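Local coordinates for protein probable porin (Pseudomonas aeruginosa, PDB 4FT6) that probably forms a beta-barrel channel of the OprD porin family through the outer membrane, letting small solutes pass, at residues F45-K50 against V62-Q67; D95-L99 against R162-H167. All blocks are in the same frame, centred on the assembly; numbering follows the deposited sequence.

Interaction 1 lies within the wall of the OprD-family beta-barrel, and interaction 2 joins that wall to a loop; both are on the same side of the chain's centre, with centres about 13 Å apart. Along the chain they come in series: the hairpin of interaction 1 is complete before strand 95-107 begins, and interaction 2 then ties that strand to a loop more than 60 residues further on. Strands 58-71 and 95-107 are neighbours in the wall, and the two contacts meet there, Q67 N reaching R98 O at 2.7 Å in a probable hydrogen bond. One decylmaltoside touches both, its alkyl chain running beside the hairpin and its sugar head lying against interaction 2.

Interaction 1 (F45-K50 against V62-Q67); sequences FLLQAK and VELIGQ. With DMU (decyl-beta-D-maltopyranoside), chain F.
L47 and G66 exchange two backbone hydrogen bonds, L47 N to G66 O at 2.7 Å and G66 N to L47 O at 2.6 Å. A49 and L64 form the next hydrogen-bonded pair, and their CB atoms lie 4.2 Å apart. The segments run antiparallel at 172°, and the axes of the two short segments approach to 4.6 Å, in the hairpin of strands 37-50 and 58-71. The close packing is at the backbone and around L46, whose side chain lies beside that of Q67 and points the same way. With its CG anti to the backbone N (chi1 -173°), L46 brings CD1 to 4.1 Å from I65 CG2 and 4.0 Å from Q67 CG. The far end is looser: K50 bends at its last torsion (chi4 -85°), and its NZ makes a long salt bridge of 3.8 Å to E63 OE1, while E63 has a second cationic partner, K104, at OE2. On the face of L47, A49 and L64 lies detergent, the decyl chain ending at C43, 3.7 Å from L47 CB, as suits a membrane-facing barrel surface. L46, Q48 and I65 point inward, where P133 touches L46 and L118 of strand 117-121 meets Q48 and I65; strands 14-28 and 95-107 continue the wall on either side of the hairpin.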
# COMPACT_ATOMS: atom_id res chain seq x y z
N PHE A 45 -5.16 17.08 3.22
CA PHE A 45 -5.10 17.26 4.66
C PHE A 45 -5.54 15.98 5.33
O PHE A 45 -6.59 15.44 4.98
CB PHE A 45 -6.05 18.37 5.09
CG PHE A 45 -5.74 19.71 4.48
CD1 PHE A 45 -6.12 20.00 3.18
CD2 PHE A 45 -5.06 20.67 5.21
CE1 PHE A 45 -5.83 21.23 2.61
CE2 PHE A 45 -4.76 21.91 4.64
CZ PHE A 45 -5.15 22.18 3.34
N LEU A 46 -4.77 15.50 6.30
CA LEU A 46 -5.12 14.27 7.00
C LEU A 46 -5.20 14.47 8.51
O LEU A 46 -4.18 14.58 9.19
CB LEU A 46 -4.12 13.16 6.68
CG LEU A 46 -4.49 11.78 7.22
CD1 LEU A 46 -5.90 11.39 6.76
CD2 LEU A 46 -3.42 10.75 6.79
N LEU A 47 -6.43 14.51 9.02
CA LEU A 47 -6.66 14.73 10.44
C LEU A 47 -6.79 13.40 11.16
O LEU A 47 -7.65 12.57 10.83
CB LEU A 47 -7.94 15.54 10.66
CG LEU A 47 -8.17 16.00 12.10
CD1 LEU A 47 -6.93 16.74 12.59
CD2 LEU A 47 -9.41 16.89 12.18
N GLN A 48 -5.91 13.19 12.13
CA GLN A 48 -5.96 11.97 12.92
C GLN A 48 -5.93 12.30 14.40
O GLN A 48 -4.93 12.84 14.90
CB GLN A 48 -4.78 11.05 12.57
CG GLN A 48 -4.95 10.33 11.26
CD GLN A 48 -3.78 9.43 10.96
OE1 GLN A 48 -2.68 9.90 10.67
NE2 GLN A 48 -4.01 8.12 11.03
N ALA A 49 -7.03 12.00 15.08
CA ALA A 49 -7.17 12.29 16.50
C ALA A 49 -7.47 11.00 17.26
O ALA A 49 -8.43 10.29 16.96
CB ALA A 49 -8.26 13.30 16.72
N LYS A 50 -6.62 10.69 18.23
CA LYS A 50 -6.81 9.50 19.03
C LYS A 50 -6.90 9.94 20.47
O LYS A 50 -6.11 10.77 20.92
CB LYS A 50 -5.62 8.56 18.87
CG LYS A 50 -5.30 8.20 17.44
CD LYS A 50 -3.84 7.83 17.29
CE LYS A 50 -3.45 7.68 15.83
NZ LYS A 50 -3.75 6.33 15.32
N VAL A 62 -11.55 6.42 21.58
CA VAL A 62 -12.12 6.71 20.28
C VAL A 62 -11.13 7.47 19.42
O VAL A 62 -10.36 8.30 19.92
CB VAL A 62 -13.48 7.46 20.39
CG1 VAL A 62 -13.30 8.88 20.94
CG2 VAL A 62 -14.19 7.46 19.04
N GLU A 63 -11.14 7.15 18.13
CA GLU A 63 -10.24 7.76 17.17
C GLU A 63 -11.05 8.43 16.05
O GLU A 63 -12.22 8.11 15.84
CB GLU A 63 -9.29 6.71 16.59
CG GLU A 63 -8.33 6.15 17.62
CD GLU A 63 -7.23 5.25 17.02
OE1 GLU A 63 -7.26 4.94 15.81
OE2 GLU A 63 -6.33 4.87 17.80
N LEU A 64 -10.43 9.36 15.34
CA LEU A 64 -11.11 10.08 14.27
C LEU A 64 -10.15 10.21 13.10
O LEU A 64 -8.97 10.54 13.29
CB LEU A 64 -11.51 11.47 14.76
CG LEU A 64 -12.59 12.23 14.00
CD1 LEU A 64 -13.95 11.64 14.32
CD2 LEU A 64 -12.56 13.70 14.36
N ILE A 65 -10.63 9.91 11.90
CA ILE A 65 -9.84 10.16 10.70
C ILE A 65 -10.56 11.15 9.79
O ILE A 65 -11.70 10.91 9.38
CB ILE A 65 -9.52 8.85 9.95
CG1 ILE A 65 -8.84 7.86 10.90
CG2 ILE A 65 -8.64 9.14 8.74
CD1 ILE A 65 -8.48 6.53 10.27
N GLY A 66 -9.91 12.27 9.51
CA GLY A 66 -10.51 13.30 8.69
C GLY A 66 -9.67 13.51 7.44
O GLY A 66 -8.42 13.56 7.50
N GLN A 67 -10.35 13.63 6.29
CA GLN A 67 -9.65 13.83 5.03
C GLN A 67 -10.19 15.05 4.28
O GLN A 67 -11.39 15.34 4.32
CB GLN A 67 -9.80 12.58 4.15
CG GLN A 67 -9.34 11.29 4.81
CD GLN A 67 -9.42 10.10 3.86
OE1 GLN A 67 -8.97 10.18 2.72
NE2 GLN A 67 -10.01 9.01 4.32
C1 DMU F . -18.37 11.82 4.75
C2 DMU F . -18.86 10.68 3.78
C3 DMU F . -20.09 11.19 2.78
C4 DMU F . -19.88 12.70 2.38
O5 DMU F . -19.61 13.46 3.53
C6 DMU F . -18.35 13.15 4.05
O7 DMU F . -20.43 10.31 1.63
O16 DMU F . -17.87 14.21 4.86
C18 DMU F . -18.03 15.53 4.40
C19 DMU F . -17.61 16.57 5.44
C22 DMU F . -16.28 16.16 6.07
C25 DMU F . -16.05 16.99 7.32
C28 DMU F . -14.75 17.77 7.17
C31 DMU F . -13.66 17.08 7.97
C34 DMU F . -12.36 17.24 7.21
C37 DMU F . -11.21 17.46 8.17
C40 DMU F . -9.91 17.32 7.43
C43 DMU F . -8.87 18.13 8.14
O49 DMU F . -17.13 11.45 5.18
O55 DMU F . -18.95 9.35 4.41
C57 DMU F . -21.14 13.16 1.75
O61 DMU F . -22.15 12.98 2.69
C5 DMU F . -20.49 7.94 1.22
C7 DMU F . -21.65 7.77 0.32
C8 DMU F . -22.99 8.02 1.14
C9 DMU F . -22.67 8.10 2.70
O1 DMU F . -21.87 9.20 2.88
C10 DMU F . -20.66 9.07 2.22
O2 DMU F . -23.75 9.19 0.61
O3 DMU F . -20.25 6.77 1.91
O4 DMU F . -21.56 6.56 -0.35
C11 DMU F . -23.85 8.22 3.64
O6 DMU F . -23.36 8.39 4.94

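Interaction 2 (D95-L99 against R162-H167); sequences DYARL and RNSSDH. With DMU (decyl-beta-D-maltopyranoside), chain F; C8E ((hydroxyethyloxy)tri(ethyloxy)octane), chain D.
Y96, S165 and R98 carry the contact between segment 95-99, the start of strand 95-107, and the loop 162-167. The Y96 ring lies along the loop backbone: CE2 is 3.7 Å from S164 N, and R162 O sits at the ring edge, in its plane. The hydroxyl is hydrogen-bonded to L83 O, outside the contact. S165 approaches the strand next to this ring, its OG donating to A97 O at 2.9 Å from 22° outside the carbonyl plane and resting 3.2 Å from Y96 CB. Just before it, S164 OG accepts from D166 N at 2.9 Å, an ST turn that shapes the loop between barrel strands 149-160 and 168-169. R98 reaches out with an extended chain, CG anti to the backbone N (chi1 -164°), and NH1 donates to S165 O at 2.6 Å, a second hydrogen bond between the strand and S165, with the acceptor nearly in the guanidinium plane. R98 NE also forms a salt bridge with E116, a second hold that would limit rotation of the guanidinium. The H167 ring stands almost perpendicular to that group, at 86°, with R98 NH2 at the ring's edge, near its plane. One residue on from R98, L99 N donates to O49 of the maltoside at 2.8 Å.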
# COMPACT_ATOMS: atom_id res chain seq x y z
N ASP A 95 -12.84 19.56 -4.96
CA ASP A 95 -12.49 19.10 -3.63
C ASP A 95 -13.28 17.86 -3.23
O ASP A 95 -14.25 17.47 -3.90
CB ASP A 95 -12.67 20.20 -2.59
CG ASP A 95 -14.12 20.62 -2.43
OD1 ASP A 95 -14.93 20.32 -3.33
OD2 ASP A 95 -14.45 21.25 -1.40
N TYR A 96 -12.83 17.22 -2.15
CA TYR A 96 -13.55 16.11 -1.55
C TYR A 96 -13.08 15.93 -0.11
O TYR A 96 -11.92 16.22 0.23
CB TYR A 96 -13.39 14.83 -2.36
CG TYR A 96 -11.96 14.30 -2.49
CD1 TYR A 96 -10.96 15.05 -3.10
CD2 TYR A 96 -11.63 13.03 -2.02
CE1 TYR A 96 -9.68 14.55 -3.24
CE2 TYR A 96 -10.34 12.53 -2.15
CZ TYR A 96 -9.37 13.29 -2.76
OH TYR A 96 -8.10 12.79 -2.90
N ALA A 97 -13.97 15.46 0.74
CA ALA A 97 -13.64 15.33 2.15
C ALA A 97 -14.26 14.07 2.69
O ALA A 97 -15.14 13.46 2.06
CB ALA A 97 -14.11 16.54 2.94
N ARG A 98 -13.77 13.64 3.84
CA ARG A 98 -14.31 12.46 4.47
C ARG A 98 -13.99 12.49 5.96
O ARG A 98 -12.94 12.99 6.38
CB ARG A 98 -13.72 11.21 3.82
CG ARG A 98 -14.49 9.96 4.13
CD ARG A 98 -13.85 8.71 3.53
NE ARG A 98 -14.38 7.54 4.23
CZ ARG A 98 -15.59 7.04 4.01
NH1 ARG A 98 -16.38 7.60 3.10
NH2 ARG A 98 -16.00 5.99 4.70
N LEU A 99 -14.91 11.98 6.76
CA LEU A 99 -14.72 11.97 8.19
C LEU A 99 -15.28 10.67 8.74
O LEU A 99 -16.46 10.37 8.57
CB LEU A 99 -15.45 13.16 8.81
CG LEU A 99 -15.26 13.43 10.31
CD1 LEU A 99 -13.78 13.47 10.65
CD2 LEU A 99 -15.95 14.76 10.70
N ARG A 162 -8.88 5.98 -2.47
CA ARG A 162 -8.04 7.13 -2.16
C ARG A 162 -8.56 8.46 -2.73
O ARG A 162 -8.39 9.52 -2.11
CB ARG A 162 -6.63 6.87 -2.66
CG ARG A 162 -6.56 6.68 -4.16
CD ARG A 162 -5.32 5.95 -4.52
NE ARG A 162 -5.27 5.67 -5.95
CZ ARG A 162 -4.21 5.15 -6.55
NH1 ARG A 162 -3.14 4.88 -5.83
NH2 ARG A 162 -4.23 4.92 -7.85
N ASN A 163 -9.20 8.40 -3.90
CA ASN A 163 -9.71 9.61 -4.55
C ASN A 163 -11.24 9.70 -4.46
O ASN A 163 -11.90 10.11 -5.41
CB ASN A 163 -9.31 9.62 -6.02
CG ASN A 163 -9.88 8.43 -6.75
OD1 ASN A 163 -10.19 7.42 -6.12
ND2 ASN A 163 -10.06 8.56 -8.07
N SER A 164 -11.80 9.31 -3.32
CA SER A 164 -13.25 9.35 -3.17
C SER A 164 -13.71 9.72 -1.77
O SER A 164 -13.15 9.24 -0.78
CB SER A 164 -13.86 8.00 -3.55
OG SER A 164 -15.28 8.04 -3.46
N SER A 165 -14.74 10.54 -1.70
CA SER A 165 -15.40 10.80 -0.43
C SER A 165 -16.18 9.56 -0.01
O SER A 165 -16.35 9.29 1.18
CB SER A 165 -16.36 11.98 -0.57
OG SER A 165 -15.64 13.17 -0.79
N ASP A 166 -16.63 8.81 -1.00
CA ASP A 166 -17.65 7.78 -0.78
C ASP A 166 -17.07 6.43 -0.40
O ASP A 166 -15.87 6.18 -0.56
CB ASP A 166 -18.52 7.62 -2.04
CG ASP A 166 -19.04 8.95 -2.55
OD1 ASP A 166 -19.25 9.87 -1.72
OD2 ASP A 166 -19.25 9.06 -3.78
N HIS A 167 -17.93 5.56 0.13
CA HIS A 167 -17.55 4.17 0.32
C HIS A 167 -18.37 3.28 -0.61
O HIS A 167 -19.43 3.68 -1.12
CB HIS A 167 -17.71 3.73 1.79
CG HIS A 167 -19.13 3.65 2.25
ND1 HIS A 167 -20.00 2.66 1.81
CD2 HIS A 167 -19.83 4.41 3.10
CE1 HIS A 167 -21.18 2.85 2.36
NE2 HIS A 167 -21.11 3.91 3.15
C1 DMU F . -18.37 11.82 4.75
C2 DMU F . -18.86 10.68 3.78
C3 DMU F . -20.09 11.19 2.78
C4 DMU F . -19.88 12.70 2.38
O5 DMU F . -19.61 13.46 3.53
C6 DMU F . -18.35 13.15 4.05
O7 DMU F . -20.43 10.31 1.63
O16 DMU F . -17.87 14.21 4.86
C18 DMU F . -18.03 15.53 4.40
C19 DMU F . -17.61 16.57 5.44
C22 DMU F . -16.28 16.16 6.07
C25 DMU F . -16.05 16.99 7.32
C28 DMU F . -14.75 17.77 7.17
C31 DMU F . -13.66 17.08 7.97
C34 DMU F . -12.36 17.24 7.21
C37 DMU F . -11.21 17.46 8.17
C40 DMU F . -9.91 17.32 7.43
C43 DMU F . -8.87 18.13 8.14
O49 DMU F . -17.13 11.45 5.18
O55 DMU F . -18.95 9.35 4.41
C57 DMU F . -21.14 13.16 1.75
O61 DMU F . -22.15 12.98 2.69
C5 DMU F . -20.49 7.94 1.22
C7 DMU F . -21.65 7.77 0.32
C8 DMU F . -22.99 8.02 1.14
C9 DMU F . -22.67 8.10 2.70
O1 DMU F . -21.87 9.20 2.88
C10 DMU F . -20.66 9.07 2.22
O2 DMU F . -23.75 9.19 0.61
O3 DMU F . -20.25 6.77 1.91
O4 DMU F . -21.56 6.56 -0.35
C11 DMU F . -23.85 8.22 3.64
O6 DMU F . -23.36 8.39 4.94
C1 C8E D . -16.68 5.47 9.36
C2 C8E D . -17.20 5.97 10.72
C3 C8E D . -18.62 6.54 10.62
C4 C8E D . -18.67 8.07 10.61
C5 C8E D . -19.08 8.61 11.97
C6 C8E D . -19.33 10.12 12.01
C7 C8E D . -18.25 10.89 12.77
C8 C8E D . -18.83 12.19 13.33
O9 C8E D . -18.02 12.79 14.33
C10 C8E D . -17.10 13.74 13.84
C11 C8E D . -17.32 15.11 14.48
O12 C8E D . -17.33 15.05 15.89
C13 C8E D . -16.92 16.25 16.51
C14 C8E D . -16.45 16.00 17.94
O15 C8E D . -15.04 16.04 18.03